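Local coordinates for protein monalysin (Pseudomonas entomophila, PDB 4MKO) that forms pores in host cell membranes as an aerolysin-like toxin, damaging the intestine of Drosophila and contributing to bacterial virulence, at residues 34-39 with 51-56. Numbering follows the deposited sequence.
Sequences GITVYG and YTRPVF
Val37 and Thr52 form an antiparallel hydrogen-bonded pair, Val37 N to Thr52 O and Thr52 N to Val37 O both measuring 2.9 Å. With the adjoining non-hydrogen-bonded pair Tyr38–Tyr51, this pairs the consecutive strands 29-43 and 46-67 as a beta hairpin of the aerolysin-like fold. On the N-terminal side of Val37 the ladder breaks off, and residues 34-36 run as a short loop that interrupts strand 29-43: Pro54 has no N-H to donate, its CD lies 3.2 Å from Ile35 O, and that buried carbonyl oxygen has no hydrogen-bond partner in the model.

Tyr38 and Tyr51 share one face of the sheet in a T-shaped stack, planes at 65°. CD2 of Tyr38 stands 3.5 Å above the centre of the Tyr51 ring; CG of Tyr38 is anti to its own backbone N (chi1 -180°), which carries this ring edge across to its neighbour. Thr36 CG2 meets the rim of the same Tyr51 ring, 3.9 Å from CD2, while Thr36 OG1 bonds to the backbone N of Asp225. On the reverse face, Val37 CG2 approaches Thr52 CB, and Thr52 OG1 bonds to His149 on the adjacent strand 136-151.

Arg53 lies beside the loop, its CB 3.3 Å from Ile35 O. Its chain bends at chi3 (-69°) and folds back, laying one guanidinium face over Gly34 O. A side-on grip on Pro54 O helps to fix the guanidinium, and Arg53 NH1 adds a bond to Ser223 O. Pro54 O lies in the guanidinium plane and accepts from Arg53 NE at 2.9 Å and, less straight, from Arg53 NH2 at 3.2 Å.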
loop_
_atom_site.group_PDB
_atom_site.type_symbol
_atom_site.label_atom_id
_atom_site.label_comp_id
_atom_site.label_asym_id
_atom_site.label_seq_id
_atom_site.Cartn_x
_atom_site.Cartn_y
_atom_site.Cartn_z
ATOM N N GLY A 34 6.863 2.582 9.613
ATOM C CA GLY A 34 7.968 2.058 8.821
ATOM C C GLY A 34 9.070 3.079 8.649
ATOM O O GLY A 34 8.869 4.263 8.936
ATOM N N ILE A 35 10.236 2.622 8.167
ATOM C CA ILE A 35 11.398 3.498 7.954
ATOM C C ILE A 35 11.302 4.275 6.642
ATOM O O ILE A 35 10.583 3.873 5.717
ATOM C CB ILE A 35 12.739 2.690 8.019
ATOM C CG1 ILE A 35 12.827 1.634 6.885
ATOM C CG2 ILE A 35 12.950 2.048 9.443
ATOM C CD1 ILE A 35 14.250 1.366 6.397
ATOM N N THR A 36 12.099 5.346 6.548
ATOM C CA THR A 36 12.228 6.094 5.320
ATOM C C THR A 36 13.538 5.670 4.636
ATOM O O THR A 36 14.559 5.507 5.309
ATOM C CB THR A 36 12.230 7.620 5.573
ATOM O OG1 THR A 36 11.035 8.000 6.274
ATOM C CG2 THR A 36 12.364 8.415 4.271
ATOM N N VAL A 37 13.483 5.473 3.322
ATOM C CA VAL A 37 14.664 5.168 2.479
ATOM C C VAL A 37 14.763 6.229 1.392
ATOM O O VAL A 37 13.816 6.995 1.197
ATOM C CB VAL A 37 14.654 3.745 1.874
ATOM C CG1 VAL A 37 14.629 2.676 2.974
ATOM C CG2 VAL A 37 13.525 3.567 0.842
ATOM N N TYR A 38 15.909 6.285 0.689
ATOM C CA TYR A 38 16.117 7.278 -0.359
ATOM C C TYR A 38 16.756 6.619 -1.571
ATOM O O TYR A 38 17.750 5.911 -1.437
ATOM C CB TYR A 38 16.993 8.444 0.146
ATOM C CG TYR A 38 17.226 9.504 -0.908
ATOM C CD1 TYR A 38 18.292 9.406 -1.801
ATOM C CD2 TYR A 38 16.392 10.614 -1.004
ATOM C CE1 TYR A 38 18.508 10.378 -2.780
ATOM C CE2 TYR A 38 16.587 11.582 -1.992
ATOM C CZ TYR A 38 17.648 11.459 -2.876
ATOM O OH TYR A 38 17.859 12.415 -3.845
ATOM N N GLY A 39 16.210 6.901 -2.739
ATOM C CA GLY A 39 16.730 6.378 -3.991
ATOM C C GLY A 39 15.880 6.775 -5.163
ATOM O O GLY A 39 14.867 7.467 -5.000
ATOM N N TYR A 51 12.309 10.053 -1.448
ATOM C CA TYR A 51 12.204 9.509 -0.098
ATOM C C TYR A 51 10.942 8.646 -0.112
ATOM O O TYR A 51 9.906 9.095 -0.618
ATOM C CB TYR A 51 12.047 10.615 0.962
ATOM C CG TYR A 51 13.276 11.478 1.162
ATOM C CD1 TYR A 51 13.474 12.634 0.407
ATOM C CD2 TYR A 51 14.231 11.153 2.126
ATOM C CE1 TYR A 51 14.601 13.440 0.597
ATOM C CE2 TYR A 51 15.371 11.938 2.311
ATOM C CZ TYR A 51 15.545 13.087 1.550
ATOM O OH TYR A 51 16.659 13.861 1.750
ATOM N N THR A 52 11.021 7.419 0.424
ATOM C CA THR A 52 9.856 6.529 0.478
ATOM C C THR A 52 9.714 5.957 1.864
ATOM O O THR A 52 10.710 5.574 2.458
ATOM C CB THR A 52 10.026 5.372 -0.547
ATOM O OG1 THR A 52 10.008 5.911 -1.857
ATOM C CG2 THR A 52 8.934 4.290 -0.428
ATOM N N ARG A 53 8.474 5.839 2.369
ATOM C CA ARG A 53 8.249 5.136 3.631
ATOM C C ARG A 53 6.897 4.439 3.563
ATOM O O ARG A 53 5.992 4.962 2.906
ATOM C CB ARG A 53 8.339 6.069 4.868
ATOM C CG ARG A 53 7.301 7.200 4.895
ATOM C CD ARG A 53 7.027 7.650 6.336
ATOM N NE ARG A 53 6.318 6.599 7.078
ATOM C CZ ARG A 53 6.126 6.580 8.397
ATOM N NH1 ARG A 53 6.591 7.569 9.163
ATOM N NH2 ARG A 53 5.475 5.576 8.961
ATOM N N PRO A 54 6.723 3.288 4.250
ATOM C CA PRO A 54 5.374 2.683 4.301
ATOM C C PRO A 54 4.507 3.570 5.176
ATOM O O PRO A 54 5.017 4.148 6.142
ATOM C CB PRO A 54 5.596 1.312 5.000
ATOM C CG PRO A 54 7.090 1.167 5.192
ATOM C CD PRO A 54 7.680 2.559 5.115
ATOM N N VAL A 55 3.201 3.670 4.875
ATOM C CA VAL A 55 2.323 4.503 5.713
ATOM C C VAL A 55 1.022 3.818 6.114
ATOM O O VAL A 55 0.395 4.233 7.093
ATOM C CB VAL A 55 2.027 5.900 5.089
ATOM C CG1 VAL A 55 3.275 6.800 5.116
ATOM C CG2 VAL A 55 1.437 5.790 3.665
ATOM N N PHE A 56 0.555 2.866 5.295
ATOM C CA PHE A 56 -0.749 2.261 5.571
ATOM C C PHE A 56 -0.820 0.869 4.991
ATOM O O PHE A 56 -0.053 0.518 4.100
ATOM C CB PHE A 56 -1.843 3.162 4.942
ATOM C CG PHE A 56 -3.195 3.072 5.626
ATOM C CD1 PHE A 56 -3.443 3.769 6.804
ATOM C CD2 PHE A 56 -4.227 2.326 5.071
ATOM C CE1 PHE A 56 -4.683 3.681 7.443
ATOM C CE2 PHE A 56 -5.476 2.255 5.698
ATOM C CZ PHE A 56 -5.691 2.926 6.883
#